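Local coordinates for protein TatD-related deoxyribonuclease (Thermotoga maritima, PDB 1J6O) that probably acts as a metal-dependent deoxyribonuclease that hydrolyses ester bonds in DNA, at residues C69-H74 and E96-I101; T104-F109 and S145-I150; L136-R141 and G161-F166; Y208-T213 and E257-I262. One frame throughout, in Å; residues are numbered along the deposited sequence.

Interaction 1 (C69-H74 and E96-I101); sequences CSVGVH and EKVVAI
Three backbone hydrogen bonds join residues 69-71 to residues 97-100 as parallel strands. Cys69 N donates to Lys97 O at 2.8 Å, and Val99 N returns a bond to Cys69 O, also at 2.8 Å. The third, from Val71 N to Ala100 O, is longer at 3.3 Å and falls one residue beyond the Val99 carbonyl that an unbroken parallel register would use. The one-residue slip, with psi of Val99 near 4°, is consistent with a beta bulge at Val99. Weaker CA-H...O contacts fill in between, such as Val98 CA to Cys69 O at 3.3 Å.

Apolar contacts gather on the face shared by Cys69, Val71, Val98 and Ile101. Val71 divides its branches: CG1 meets Val98 CG2 at 4.1 Å, the two side chains crossing at roughly a right angle, while CG2 reaches Ile101 CD1 at 3.9 Å. Beta-branched residues suit this place, being compatible with extended backbone and presenting a broad, short surface.

On the other face only small groups meet. With OG anti to the backbone N (chi1 -176°), Ser70 sets its hydroxyl 3.5 Å from Ala100 CB, and the same oxygen hydrogen-bonds to Gly102 O, which satisfies a buried polar group.

The pair belongs to the beta-alpha-beta unit of strand 67-71, helix 85-92 and strand 98-107 in a TIM-type barrel. Helix 51-61 packs on Cys69, helix 85-92 on Val71 and helix 115-132 on Ile101, whereas Ser70 and Ala100 face the barrel interior, where Val137 of the next strand lies against them.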
loop_
_atom_site.group_PDB
_atom_site.type_symbol
_atom_site.label_atom_id
_atom_site.label_comp_id
_atom_site.label_asym_id
_atom_site.label_seq_id
_atom_site.Cartn_x
_atom_site.Cartn_y
_atom_site.Cartn_z
ATOM N N CYS A 69 -6.806 -7.453 4.858
ATOM C CA CYS A 69 -5.743 -8.061 4.075
ATOM C C CYS A 69 -5.688 -7.830 2.557
ATOM O O CYS A 69 -6.714 -7.594 1.928
ATOM C CB CYS A 69 -5.896 -9.580 4.331
ATOM S SG CYS A 69 -4.722 -10.733 3.607
ATOM N N SER A 70 -4.472 -7.862 1.997
ATOM C CA SER A 70 -4.280 -7.704 0.555
ATOM C C SER A 70 -3.458 -8.944 0.235
ATOM O O SER A 70 -2.473 -9.232 0.941
ATOM C CB SER A 70 -3.462 -6.467 0.179
ATOM O OG SER A 70 -3.406 -6.347 -1.236
ATOM N N VAL A 71 -3.834 -9.677 -0.811
ATOM C CA VAL A 71 -3.086 -10.882 -1.178
ATOM C C VAL A 71 -2.525 -10.704 -2.576
ATOM O O VAL A 71 -3.179 -10.114 -3.458
ATOM C CB VAL A 71 -3.967 -12.163 -1.130
ATOM C CG1 VAL A 71 -4.506 -12.361 0.290
ATOM C CG2 VAL A 71 -5.143 -12.077 -2.139
ATOM N N GLY A 72 -1.311 -11.205 -2.771
ATOM C CA GLY A 72 -0.676 -11.081 -4.073
ATOM C C GLY A 72 0.747 -11.601 -4.088
ATOM O O GLY A 72 1.252 -12.168 -3.103
ATOM N N VAL A 73 1.379 -11.407 -5.236
ATOM C CA VAL A 73 2.738 -11.833 -5.453
ATOM C C VAL A 73 3.529 -10.647 -5.955
ATOM O O VAL A 73 3.251 -10.085 -7.030
ATOM C CB VAL A 73 2.793 -12.982 -6.499
ATOM C CG1 VAL A 73 4.231 -13.427 -6.704
ATOM C CG2 VAL A 73 1.964 -14.162 -6.012
ATOM N N HIS A 74 4.541 -10.313 -5.176
ATOM C CA HIS A 74 5.458 -9.200 -5.427
ATOM C C HIS A 74 6.283 -9.486 -6.692
ATOM O O HIS A 74 6.559 -10.631 -7.015
ATOM C CB HIS A 74 6.345 -9.078 -4.171
ATOM C CG HIS A 74 7.254 -7.881 -4.135
ATOM N ND1 HIS A 74 8.377 -7.766 -4.930
ATOM C CD2 HIS A 74 7.245 -6.782 -3.336
ATOM C CE1 HIS A 74 9.018 -6.650 -4.624
ATOM N NE2 HIS A 74 8.354 -6.035 -3.658
ATOM N N GLU A 96 -13.813 -12.477 3.540
ATOM C CA GLU A 96 -14.213 -11.064 3.578
ATOM C C GLU A 96 -13.119 -10.114 4.078
ATOM O O GLU A 96 -13.181 -8.910 3.838
ATOM C CB GLU A 96 -15.459 -10.876 4.448
ATOM C CG GLU A 96 -15.312 -11.413 5.860
ATOM N N LYS A 97 -12.128 -10.658 4.770
ATOM C CA LYS A 97 -11.042 -9.830 5.289
ATOM C C LYS A 97 -10.126 -9.338 4.162
ATOM O O LYS A 97 -9.349 -8.398 4.367
ATOM C CB LYS A 97 -10.229 -10.632 6.307
ATOM C CG LYS A 97 -10.834 -10.670 7.691
ATOM C CD LYS A 97 -10.663 -9.310 8.346
ATOM C CE LYS A 97 -10.849 -9.412 9.853
ATOM N NZ LYS A 97 -10.272 -8.235 10.519
ATOM N N VAL A 98 -10.200 -9.983 2.991
ATOM C CA VAL A 98 -9.359 -9.579 1.842
ATOM C C VAL A 98 -10.036 -8.402 1.138
ATOM O O VAL A 98 -11.152 -8.528 0.584
ATOM C CB VAL A 98 -9.143 -10.740 0.875
ATOM C CG1 VAL A 98 -8.396 -10.250 -0.370
ATOM C CG2 VAL A 98 -8.316 -11.822 1.567
ATOM N N VAL A 99 -9.347 -7.262 1.135
ATOM C CA VAL A 99 -9.891 -6.054 0.528
ATOM C C VAL A 99 -9.127 -5.530 -0.671
ATOM O O VAL A 99 -9.464 -4.486 -1.230
ATOM C CB VAL A 99 -9.933 -4.920 1.598
ATOM C CG1 VAL A 99 -10.814 -5.341 2.786
ATOM C CG2 VAL A 99 -8.513 -4.665 2.138
ATOM N N ALA A 100 -8.100 -6.257 -1.091
ATOM C CA ALA A 100 -7.333 -5.787 -2.217
ATOM C C ALA A 100 -6.443 -6.900 -2.723
ATOM O O ALA A 100 -6.306 -7.926 -2.067
ATOM C CB ALA A 100 -6.440 -4.595 -1.777
ATOM N N ILE A 101 -5.896 -6.680 -3.910
ATOM C CA ILE A 101 -4.991 -7.611 -4.566
ATOM C C ILE A 101 -3.670 -6.847 -4.645
ATOM O O ILE A 101 -3.613 -5.719 -5.169
ATOM C CB ILE A 101 -5.434 -7.995 -6.024
ATOM C CG1 ILE A 101 -6.706 -8.844 -5.998
ATOM C CG2 ILE A 101 -4.303 -8.831 -6.705
ATOM C CD1 ILE A 101 -6.567 -10.175 -5.272
#

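Interaction 2 (T104-F109 and S145-I150)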
loop_
_atom_site.group_PDB
_atom_site.type_symbol
_atom_site.label_atom_id
_atom_site.label_comp_id
_atom_site.label_asym_id
_atom_site.label_seq_id
_atom_site.Cartn_x
_atom_site.Cartn_y
_atom_site.Cartn_z
ATOM N N THR A 104 1.639 -6.136 -5.921
ATOM C CA THR A 104 1.877 -6.576 -7.299
ATOM C C THR A 104 2.411 -5.374 -8.068
ATOM O O THR A 104 2.132 -4.229 -7.719
ATOM C CB THR A 104 0.585 -7.137 -7.972
ATOM O OG1 THR A 104 0.905 -7.606 -9.292
ATOM C CG2 THR A 104 -0.494 -6.093 -8.056
ATOM N N GLY A 105 3.220 -5.617 -9.092
ATOM C CA GLY A 105 3.741 -4.491 -9.839
ATOM C C GLY A 105 5.019 -4.845 -10.555
ATOM O O GLY A 105 5.207 -5.996 -10.965
ATOM N N LEU A 106 5.899 -3.855 -10.676
ATOM C CA LEU A 106 7.179 -4.018 -11.351
ATOM C C LEU A 106 8.305 -3.358 -10.579
ATOM O O LEU A 106 8.138 -2.261 -10.032
ATOM C CB LEU A 106 7.132 -3.326 -12.723
ATOM C CG LEU A 106 6.032 -3.664 -13.710
ATOM C CD1 LEU A 106 6.162 -2.755 -14.947
ATOM C CD2 LEU A 106 6.153 -5.145 -14.084
ATOM N N ASP A 107 9.452 -4.024 -10.539
ATOM C CA ASP A 107 10.624 -3.486 -9.855
ATOM C C ASP A 107 11.787 -3.714 -10.827
ATOM O O ASP A 107 12.319 -4.820 -10.920
ATOM C CB ASP A 107 10.917 -4.189 -8.524
ATOM C CG ASP A 107 12.178 -3.636 -7.850
ATOM O OD1 ASP A 107 13.013 -3.033 -8.549
ATOM O OD2 ASP A 107 12.352 -3.786 -6.625
ATOM N N PHE A 108 12.142 -2.677 -11.580
ATOM C CA PHE A 108 13.242 -2.790 -12.540
ATOM C C PHE A 108 14.533 -2.259 -11.937
ATOM O O PHE A 108 15.525 -2.017 -12.639
ATOM C CB PHE A 108 12.904 -2.052 -13.839
ATOM C CG PHE A 108 11.800 -2.698 -14.624
ATOM C CD1 PHE A 108 11.291 -3.935 -14.238
ATOM C CD2 PHE A 108 11.279 -2.088 -15.757
ATOM C CE1 PHE A 108 10.281 -4.549 -14.963
ATOM C CE2 PHE A 108 10.255 -2.705 -16.501
ATOM C CZ PHE A 108 9.759 -3.925 -16.103
ATOM N N PHE A 109 14.512 -2.048 -10.627
ATOM C CA PHE A 109 15.697 -1.558 -9.961
ATOM C C PHE A 109 16.467 -2.786 -9.492
ATOM O O PHE A 109 17.639 -2.918 -9.817
ATOM C CB PHE A 109 15.356 -0.667 -8.757
ATOM C CG PHE A 109 16.562 -0.249 -7.968
ATOM C CD1 PHE A 109 17.468 0.672 -8.489
ATOM C CD2 PHE A 109 16.827 -0.822 -6.730
ATOM C CE1 PHE A 109 18.631 1.015 -7.784
ATOM C CE2 PHE A 109 17.979 -0.492 -6.021
ATOM C CZ PHE A 109 18.882 0.426 -6.544
ATOM N N SER A 145 6.804 4.271 -16.309
ATOM C CA SER A 145 6.301 4.278 -17.673
ATOM C C SER A 145 5.767 2.907 -18.065
ATOM O O SER A 145 4.711 2.799 -18.682
ATOM C CB SER A 145 7.404 4.678 -18.669
ATOM O OG SER A 145 6.940 4.534 -20.015
ATOM N N GLU A 146 6.497 1.861 -17.705
ATOM C CA GLU A 146 6.067 0.515 -18.052
ATOM C C GLU A 146 4.795 0.087 -17.328
ATOM O O GLU A 146 3.906 -0.545 -17.921
ATOM C CB GLU A 146 7.209 -0.483 -17.797
ATOM C CG GLU A 146 8.449 -0.283 -18.706
ATOM C CD GLU A 146 9.502 0.685 -18.145
ATOM O OE1 GLU A 146 9.168 1.551 -17.301
ATOM O OE2 GLU A 146 10.684 0.579 -18.573
ATOM N N ALA A 147 4.700 0.443 -16.053
ATOM C CA ALA A 147 3.522 0.082 -15.284
ATOM C C ALA A 147 2.337 0.882 -15.836
ATOM O O ALA A 147 1.250 0.338 -16.017
ATOM C CB ALA A 147 3.751 0.389 -13.807
ATOM N N TYR A 148 2.549 2.167 -16.112
ATOM C CA TYR A 148 1.463 2.996 -16.646
ATOM C C TYR A 148 0.875 2.361 -17.908
ATOM O O TYR A 148 -0.337 2.188 -18.015
ATOM C CB TYR A 148 1.959 4.397 -16.990
ATOM C CG TYR A 148 0.847 5.302 -17.472
ATOM C CD1 TYR A 148 -0.105 5.813 -16.577
ATOM C CD2 TYR A 148 0.753 5.670 -18.815
ATOM C CE1 TYR A 148 -1.125 6.683 -17.016
ATOM C CE2 TYR A 148 -0.254 6.531 -19.260
ATOM C CZ TYR A 148 -1.187 7.033 -18.359
ATOM O OH TYR A 148 -2.196 7.869 -18.809
ATOM N N GLU A 149 1.738 2.032 -18.866
ATOM C CA GLU A 149 1.295 1.413 -20.115
ATOM C C GLU A 149 0.435 0.174 -19.843
ATOM O O GLU A 149 -0.623 -0.013 -20.444
ATOM C CB GLU A 149 2.505 1.002 -20.961
ATOM C CG GLU A 149 3.122 2.107 -21.805
ATOM C CD GLU A 149 2.218 2.545 -22.955
ATOM O OE1 GLU A 149 1.598 1.665 -23.596
ATOM O OE2 GLU A 149 2.144 3.765 -23.222
ATOM N N ILE A 150 0.893 -0.678 -18.932
ATOM C CA ILE A 150 0.152 -1.889 -18.605
ATOM C C ILE A 150 -1.209 -1.605 -17.970
ATOM O O ILE A 150 -2.226 -2.144 -18.385
ATOM C CB ILE A 150 0.972 -2.768 -17.647
ATOM C CG1 ILE A 150 2.193 -3.322 -18.394
ATOM C CG2 ILE A 150 0.118 -3.901 -17.104
ATOM C CD1 ILE A 150 3.123 -4.178 -17.513
#
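Leu106 pushes one methyl, CD1, against the helix of residues 145-150, and this is the close-packed half of the contact. CD1 sits 3.7 Å from Ala147 N and 3.8 Å from Glu146 CB, with Ile150 CD1 a little further off at 4.2 Å. An extended outer chain (chi2 176°) carries that methyl to the helix, and the small side chain of Ala147 allows the helix backbone to come close; Ala147 also rests on Ile140 of strand 136-141.

Toward solvent the contact is less enclosed: here Phe108, partly exposed, meets Glu146 alone across the two segments, offering the CE2 corner of its ring to Glu146 CG at 3.7 Å. Glu146 bends at chi2 (89°), which brings its carboxylate to the ring edge, OE2 lying in the ring plane 3.9 Å from CE2 and the carboxylate nearly perpendicular to it. A glycine in place of Glu146 would probably leave the ring edge of Phe108 without this neighbour and uncover the Leu106 methyl on that side.

No hydrogen bond spans the two segments. Strand and helix are thus held by dispersion at the buried end, perhaps helped at the more exposed end by the attraction of a carboxylate for the slightly positive hydrogens of an aromatic edge.

Interaction 3 (L136-R141 and G161-F166); sequences LVVHIR and GVIHAF
Three short backbone hydrogen bonds bind these parallel strands: Val162 N to Leu136 O at 2.9 Å, Val138 N to Val162 O at 2.9 Å, and His164 N to Val138 O at 2.8 Å, the last more bent than the others. Beyond them, where the chains separate, a water takes over: it accepts from Ile140 N (2.7 Å) and Arg141 NH2 and donates to His164 O. The bent side chain of Arg141 brings NH2 to Ala165 O as well, in a weak bond of 3.3 Å.

His139 and His164 meet edge against edge, neither over the other's face. ND1 of the first and NE2 of the second share a weak hydrogen bond of 3.4 Å, while His164 ND1 is tied to Glu212 OE2, fixing the rotation of its ring. Here, at the C-terminal ends of the strands of a TIM-type barrel, the two histidines are predicted ligands of a divalent metal; with Glu103 their donor atoms face a common point, consistent with an unoccupied metal site.

On the opposite, helix-facing side, Val138 and Ile163 run next to each other in the same direction, with Val138 CB 3.7 Å from Ile163 CD1. Ile163 CG2, anti to its own amide nitrogen, touches Ile140 CD1, and Phe176 of helix 170-179 touches both isoleucines. Gly161 suits the start of its strand because a side chain there would collide with Leu136 O.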
loop_
_atom_site.group_PDB
_atom_site.type_symbol
_atom_site.label_atom_id
_atom_site.label_comp_id
_atom_site.label_asym_id
_atom_site.label_seq_id
_atom_site.Cartn_x
_atom_site.Cartn_y
_atom_site.Cartn_z
ATOM N N LEU A 136 -6.330 -2.443 -6.342
ATOM C CA LEU A 136 -4.981 -2.955 -6.422
ATOM C C LEU A 136 -4.038 -2.175 -5.523
ATOM O O LEU A 136 -4.199 -0.977 -5.353
ATOM C CB LEU A 136 -4.465 -2.847 -7.870
ATOM C CG LEU A 136 -5.071 -3.846 -8.856
ATOM C CD1 LEU A 136 -5.174 -3.239 -10.257
ATOM C CD2 LEU A 136 -4.203 -5.103 -8.850
ATOM N N VAL A 137 -3.078 -2.888 -4.929
ATOM C CA VAL A 137 -2.063 -2.311 -4.057
ATOM C C VAL A 137 -0.858 -2.533 -4.985
ATOM O O VAL A 137 -0.335 -3.637 -5.072
ATOM C CB VAL A 137 -1.940 -3.113 -2.745
ATOM C CG1 VAL A 137 -0.663 -2.777 -2.029
ATOM C CG2 VAL A 137 -3.147 -2.783 -1.862
ATOM N N VAL A 138 -0.433 -1.463 -5.660
ATOM C CA VAL A 138 0.681 -1.508 -6.615
ATOM C C VAL A 138 2.034 -1.038 -6.163
ATOM O O VAL A 138 2.179 0.001 -5.520
ATOM C CB VAL A 138 0.275 -0.730 -7.907
ATOM C CG1 VAL A 138 1.336 -0.886 -9.011
ATOM C CG2 VAL A 138 -1.082 -1.223 -8.396
ATOM N N HIS A 139 3.041 -1.823 -6.527
ATOM C CA HIS A 139 4.426 -1.532 -6.183
ATOM C C HIS A 139 5.134 -1.187 -7.484
ATOM O O HIS A 139 5.100 -1.976 -8.419
ATOM C CB HIS A 139 5.053 -2.794 -5.576
ATOM C CG HIS A 139 6.535 -2.702 -5.370
ATOM N ND1 HIS A 139 7.096 -2.286 -4.184
ATOM C CD2 HIS A 139 7.570 -2.997 -6.190
ATOM C CE1 HIS A 139 8.415 -2.335 -4.276
ATOM N NE2 HIS A 139 8.729 -2.762 -5.488
ATOM N N ILE A 140 5.770 -0.020 -7.552
ATOM C CA ILE A 140 6.485 0.364 -8.783
ATOM C C ILE A 140 7.839 0.954 -8.397
ATOM O O ILE A 140 7.905 1.908 -7.610
ATOM C CB ILE A 140 5.748 1.458 -9.602
ATOM C CG1 ILE A 140 4.354 0.990 -10.027
ATOM C CG2 ILE A 140 6.610 1.822 -10.834
ATOM C CD1 ILE A 140 3.515 2.067 -10.733
ATOM N N ARG A 141 8.920 0.378 -8.920
ATOM C CA ARG A 141 10.274 0.869 -8.625
ATOM C C ARG A 141 10.961 1.032 -9.996
ATOM O O ARG A 141 11.140 0.058 -10.716
ATOM C CB ARG A 141 11.032 -0.136 -7.750
ATOM C CG ARG A 141 12.364 0.362 -7.137
ATOM C CD ARG A 141 12.170 1.582 -6.218
ATOM N NE ARG A 141 10.813 1.644 -5.657
ATOM C CZ ARG A 141 10.340 2.628 -4.884
ATOM N NH1 ARG A 141 11.108 3.670 -4.550
ATOM N NH2 ARG A 141 9.077 2.578 -4.453
ATOM N N GLY A 161 -7.243 1.753 -7.006
ATOM C CA GLY A 161 -6.337 1.381 -5.929
ATOM C C GLY A 161 -5.319 2.431 -5.530
ATOM O O GLY A 161 -5.549 3.644 -5.602
ATOM N N VAL A 162 -4.156 1.945 -5.122
ATOM C CA VAL A 162 -3.085 2.811 -4.691
ATOM C C VAL A 162 -1.740 2.411 -5.242
ATOM O O VAL A 162 -1.445 1.217 -5.344
ATOM C CB VAL A 162 -2.950 2.722 -3.157
ATOM C CG1 VAL A 162 -1.969 3.725 -2.666
ATOM C CG2 VAL A 162 -4.345 2.885 -2.486
ATOM N N ILE A 163 -0.924 3.404 -5.582
ATOM C CA ILE A 163 0.431 3.154 -6.086
ATOM C C ILE A 163 1.133 3.419 -4.756
ATOM O O ILE A 163 1.324 4.569 -4.326
ATOM C CB ILE A 163 0.888 4.182 -7.123
ATOM C CG1 ILE A 163 -0.088 4.176 -8.307
ATOM C CG2 ILE A 163 2.315 3.848 -7.577
ATOM C CD1 ILE A 163 -0.271 2.787 -8.949
ATOM N N HIS A 164 1.515 2.350 -4.084
ATOM C CA HIS A 164 2.161 2.495 -2.795
ATOM C C HIS A 164 3.591 3.035 -2.817
ATOM O O HIS A 164 4.311 2.861 -3.796
ATOM C CB HIS A 164 2.024 1.148 -2.070
ATOM C CG HIS A 164 3.305 0.424 -1.848
ATOM N ND1 HIS A 164 4.065 0.588 -0.708
ATOM C CD2 HIS A 164 3.947 -0.500 -2.600
ATOM C CE1 HIS A 164 5.120 -0.203 -0.772
ATOM N NE2 HIS A 164 5.070 -0.872 -1.908
ATOM N N ALA A 165 3.980 3.714 -1.743
ATOM C CA ALA A 165 5.334 4.294 -1.624
ATOM C C ALA A 165 5.693 4.995 -2.931
ATOM O O ALA A 165 6.790 4.789 -3.489
ATOM C CB ALA A 165 6.359 3.190 -1.322
ATOM N N PHE A 166 4.771 5.825 -3.407
ATOM C CA PHE A 166 4.974 6.559 -4.659
ATOM C C PHE A 166 6.353 7.218 -4.646
ATOM O O PHE A 166 6.675 7.985 -3.736
ATOM C CB PHE A 166 3.901 7.632 -4.855
ATOM C CG PHE A 166 4.070 8.395 -6.126
ATOM C CD1 PHE A 166 3.724 7.817 -7.338
ATOM C CD2 PHE A 166 4.627 9.665 -6.119
ATOM C CE1 PHE A 166 3.930 8.498 -8.539
ATOM C CE2 PHE A 166 4.837 10.347 -7.323
ATOM C CZ PHE A 166 4.487 9.760 -8.519
HETATM O O HOH W 1 6.363 0.965 -5.078
#

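Interaction 4 (Y208-T213 and E257-I262)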
loop_
_atom_site.group_PDB
_atom_site.type_symbol
_atom_site.label_atom_id
_atom_site.label_comp_id
_atom_site.label_asym_id
_atom_site.label_seq_id
_atom_site.Cartn_x
_atom_site.Cartn_y
_atom_site.Cartn_z
ATOM N N TYR A 208 -5.702 13.121 -3.181
ATOM C CA TYR A 208 -5.123 11.944 -3.822
ATOM C C TYR A 208 -4.088 11.138 -3.068
ATOM O O TYR A 208 -3.345 10.384 -3.675
ATOM C CB TYR A 208 -4.526 12.379 -5.157
ATOM C CG TYR A 208 -5.548 13.066 -6.023
ATOM C CD1 TYR A 208 -6.678 12.376 -6.453
ATOM C CD2 TYR A 208 -5.428 14.415 -6.348
ATOM C CE1 TYR A 208 -7.686 13.011 -7.181
ATOM C CE2 TYR A 208 -6.441 15.068 -7.087
ATOM C CZ TYR A 208 -7.560 14.350 -7.489
ATOM O OH TYR A 208 -8.580 14.944 -8.194
ATOM N N ILE A 209 -4.045 11.257 -1.758
ATOM C CA ILE A 209 -3.045 10.490 -1.035
ATOM C C ILE A 209 -3.558 9.705 0.170
ATOM O O ILE A 209 -4.567 10.058 0.768
ATOM C CB ILE A 209 -1.938 11.414 -0.502
ATOM C CG1 ILE A 209 -2.546 12.446 0.430
ATOM C CG2 ILE A 209 -1.236 12.164 -1.659
ATOM C CD1 ILE A 209 -1.528 13.286 1.171
ATOM N N VAL A 210 -2.870 8.607 0.485
ATOM C CA VAL A 210 -3.231 7.803 1.639
ATOM C C VAL A 210 -1.891 7.622 2.343
ATOM O O VAL A 210 -0.830 7.803 1.727
ATOM C CB VAL A 210 -3.819 6.429 1.315
ATOM C CG1 VAL A 210 -5.260 6.591 0.856
ATOM C CG2 VAL A 210 -2.925 5.703 0.292
ATOM N N LEU A 211 -1.928 7.306 3.632
ATOM C CA LEU A 211 -0.692 7.119 4.392
ATOM C C LEU A 211 -0.313 5.651 4.444
ATOM O O LEU A 211 -1.156 4.760 4.248
ATOM C CB LEU A 211 -0.896 7.563 5.837
ATOM C CG LEU A 211 -1.550 8.915 6.097
ATOM C CD1 LEU A 211 -1.991 8.961 7.562
ATOM C CD2 LEU A 211 -0.559 10.044 5.783
ATOM N N GLU A 212 0.963 5.391 4.694
ATOM C CA GLU A 212 1.400 4.017 4.792
ATOM C C GLU A 212 2.736 4.010 5.522
ATOM O O GLU A 212 3.407 5.048 5.617
ATOM C CB GLU A 212 1.581 3.402 3.410
ATOM C CG GLU A 212 2.868 3.841 2.696
ATOM C CD GLU A 212 3.042 3.109 1.384
ATOM O OE1 GLU A 212 2.297 3.449 0.452
ATOM O OE2 GLU A 212 3.890 2.178 1.299
ATOM N N THR A 213 3.088 2.857 6.087
ATOM C CA THR A 213 4.357 2.739 6.781
ATOM C C THR A 213 5.241 1.750 6.035
ATOM O O THR A 213 6.458 1.904 6.019
ATOM C CB THR A 213 4.242 2.129 8.207
ATOM O OG1 THR A 213 3.642 0.821 8.116
ATOM C CG2 THR A 213 3.439 3.021 9.131
ATOM N N GLU A 257 -10.450 9.108 5.133
ATOM C CA GLU A 257 -11.659 9.004 4.308
ATOM C C GLU A 257 -11.255 8.331 2.989
ATOM O O GLU A 257 -11.947 7.456 2.465
ATOM C CB GLU A 257 -12.254 10.385 4.003
ATOM C CG GLU A 257 -13.438 10.320 3.044
ATOM C CD GLU A 257 -14.168 11.661 2.886
ATOM O OE1 GLU A 257 -14.477 12.311 3.913
ATOM O OE2 GLU A 257 -14.436 12.053 1.729
ATOM N N ASN A 258 -10.130 8.762 2.438
ATOM C CA ASN A 258 -9.657 8.174 1.187
ATOM C C ASN A 258 -9.427 6.671 1.337
ATOM O O ASN A 258 -9.803 5.869 0.470
ATOM C CB ASN A 258 -8.331 8.821 0.765
ATOM C CG ASN A 258 -8.513 10.210 0.210
ATOM O OD1 ASN A 258 -9.636 10.622 -0.103
ATOM N ND2 ASN A 258 -7.408 10.941 0.068
ATOM N N ALA A 259 -8.775 6.289 2.429
ATOM C CA ALA A 259 -8.496 4.884 2.676
ATOM C C ALA A 259 -9.762 4.079 2.927
ATOM O O ALA A 259 -9.900 2.954 2.443
ATOM C CB ALA A 259 -7.511 4.743 3.848
ATOM N N ARG A 260 -10.711 4.671 3.648
ATOM C CA ARG A 260 -11.972 3.987 3.939
ATOM C C ARG A 260 -12.728 3.725 2.640
ATOM O O ARG A 260 -13.268 2.635 2.403
ATOM C CB ARG A 260 -12.883 4.865 4.811
ATOM C CG ARG A 260 -12.535 4.950 6.290
ATOM C CD ARG A 260 -13.461 5.980 6.944
ATOM N NE ARG A 260 -13.145 6.230 8.347
ATOM C CZ ARG A 260 -13.641 7.251 9.044
ATOM N NH1 ARG A 260 -14.487 8.100 8.461
ATOM N NH2 ARG A 260 -13.256 7.457 10.300
ATOM N N ARG A 261 -12.788 4.744 1.802
ATOM C CA ARG A 261 -13.491 4.609 0.544
ATOM C C ARG A 261 -12.906 3.541 -0.364
ATOM O O ARG A 261 -13.624 2.734 -0.947
ATOM C CB ARG A 261 -13.504 5.951 -0.182
ATOM C CG ARG A 261 -14.299 5.949 -1.469
ATOM C CD ARG A 261 -14.144 7.268 -2.230
ATOM N NE ARG A 261 -12.804 7.425 -2.783
ATOM C CZ ARG A 261 -11.929 8.334 -2.372
ATOM N NH1 ARG A 261 -12.250 9.181 -1.390
ATOM N NH2 ARG A 261 -10.729 8.397 -2.939
ATOM N N ILE A 262 -11.589 3.525 -0.469
ATOM C CA ILE A 262 -10.929 2.548 -1.332
ATOM C C ILE A 262 -11.006 1.100 -0.887
ATOM O O ILE A 262 -11.392 0.214 -1.646
ATOM C CB ILE A 262 -9.424 2.916 -1.499
ATOM C CG1 ILE A 262 -9.303 4.198 -2.337
ATOM C CG2 ILE A 262 -8.666 1.805 -2.222
ATOM C CD1 ILE A 262 -7.890 4.754 -2.414
#
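Val210 lays its CG1 methyl on the first turn of segment 257-262, 3.8 Å from Asn258 CB and 3.9 Å from Ala259 N, with Ala259 CB behind at 4.2 Å. Placing CG1 anti to the carbonyl carbon (chi1 -76°) aims it at the helix. Alanine keeps the helix surface low here, and valine is short enough to fit under it.

Beside this apolar patch runs the one hydrogen bond between the segments. Asn258 ND2 donates a hydrogen bond to Ile209 O at 3.1 Å; the bond is nearly straight (171°) and the oxygen lies exactly in the plane of the amide, although the donor stands 30° off the carbonyl plane. A weak bond from ND2 to Leu206 O adds a second grip.

Strand 209-211 is the last of the parallel barrel and joins back to the first through Leu211 and Thr16. Segment 257-262 of helix 248-264 runs almost perpendicular to it, and Ile262 reaches Val162 on the inward face, consistent with the helix lying across the barrel end remote from the predicted metal ligands.

On the other side of the amide, OD1 accepts from Arg261 NH1 at 3.3 Å, so both ends of the group are used. A leucine instead of Asn258 would probably leave the buried Ile209 carbonyl without this donor and Arg261 NH1 without this acceptor. Arg261 and Ile262 continue the packing onto Leu182 of strand 181-185.

The four contacts follow one barrel around its wall. Interactions 1 and 2 share strand 98-107, and interaction 3 adds the next strand: Ile101 O receives Val137 N at 2.9 Å, and Thr104 O receives His139 N at 2.8 Å. Interaction 2 also backs interaction 3 from outside, Ala147 CB lying 3.5 Å from Ile140 CD1. Interaction 4 reaches the predicted metal site through Glu212, whose OE2 is 2.6 Å from His164 ND1, a probable second-shell link, and whose OE1 is 2.8 Å from Ala165 N. Interaction 3 holds two of the predicted ligands, His139 and His164; the side chain of Ser70 (interaction 1) is about 6 Å from that of Glu103. The centres of interactions 2 and 4 lie about 21 Å apart.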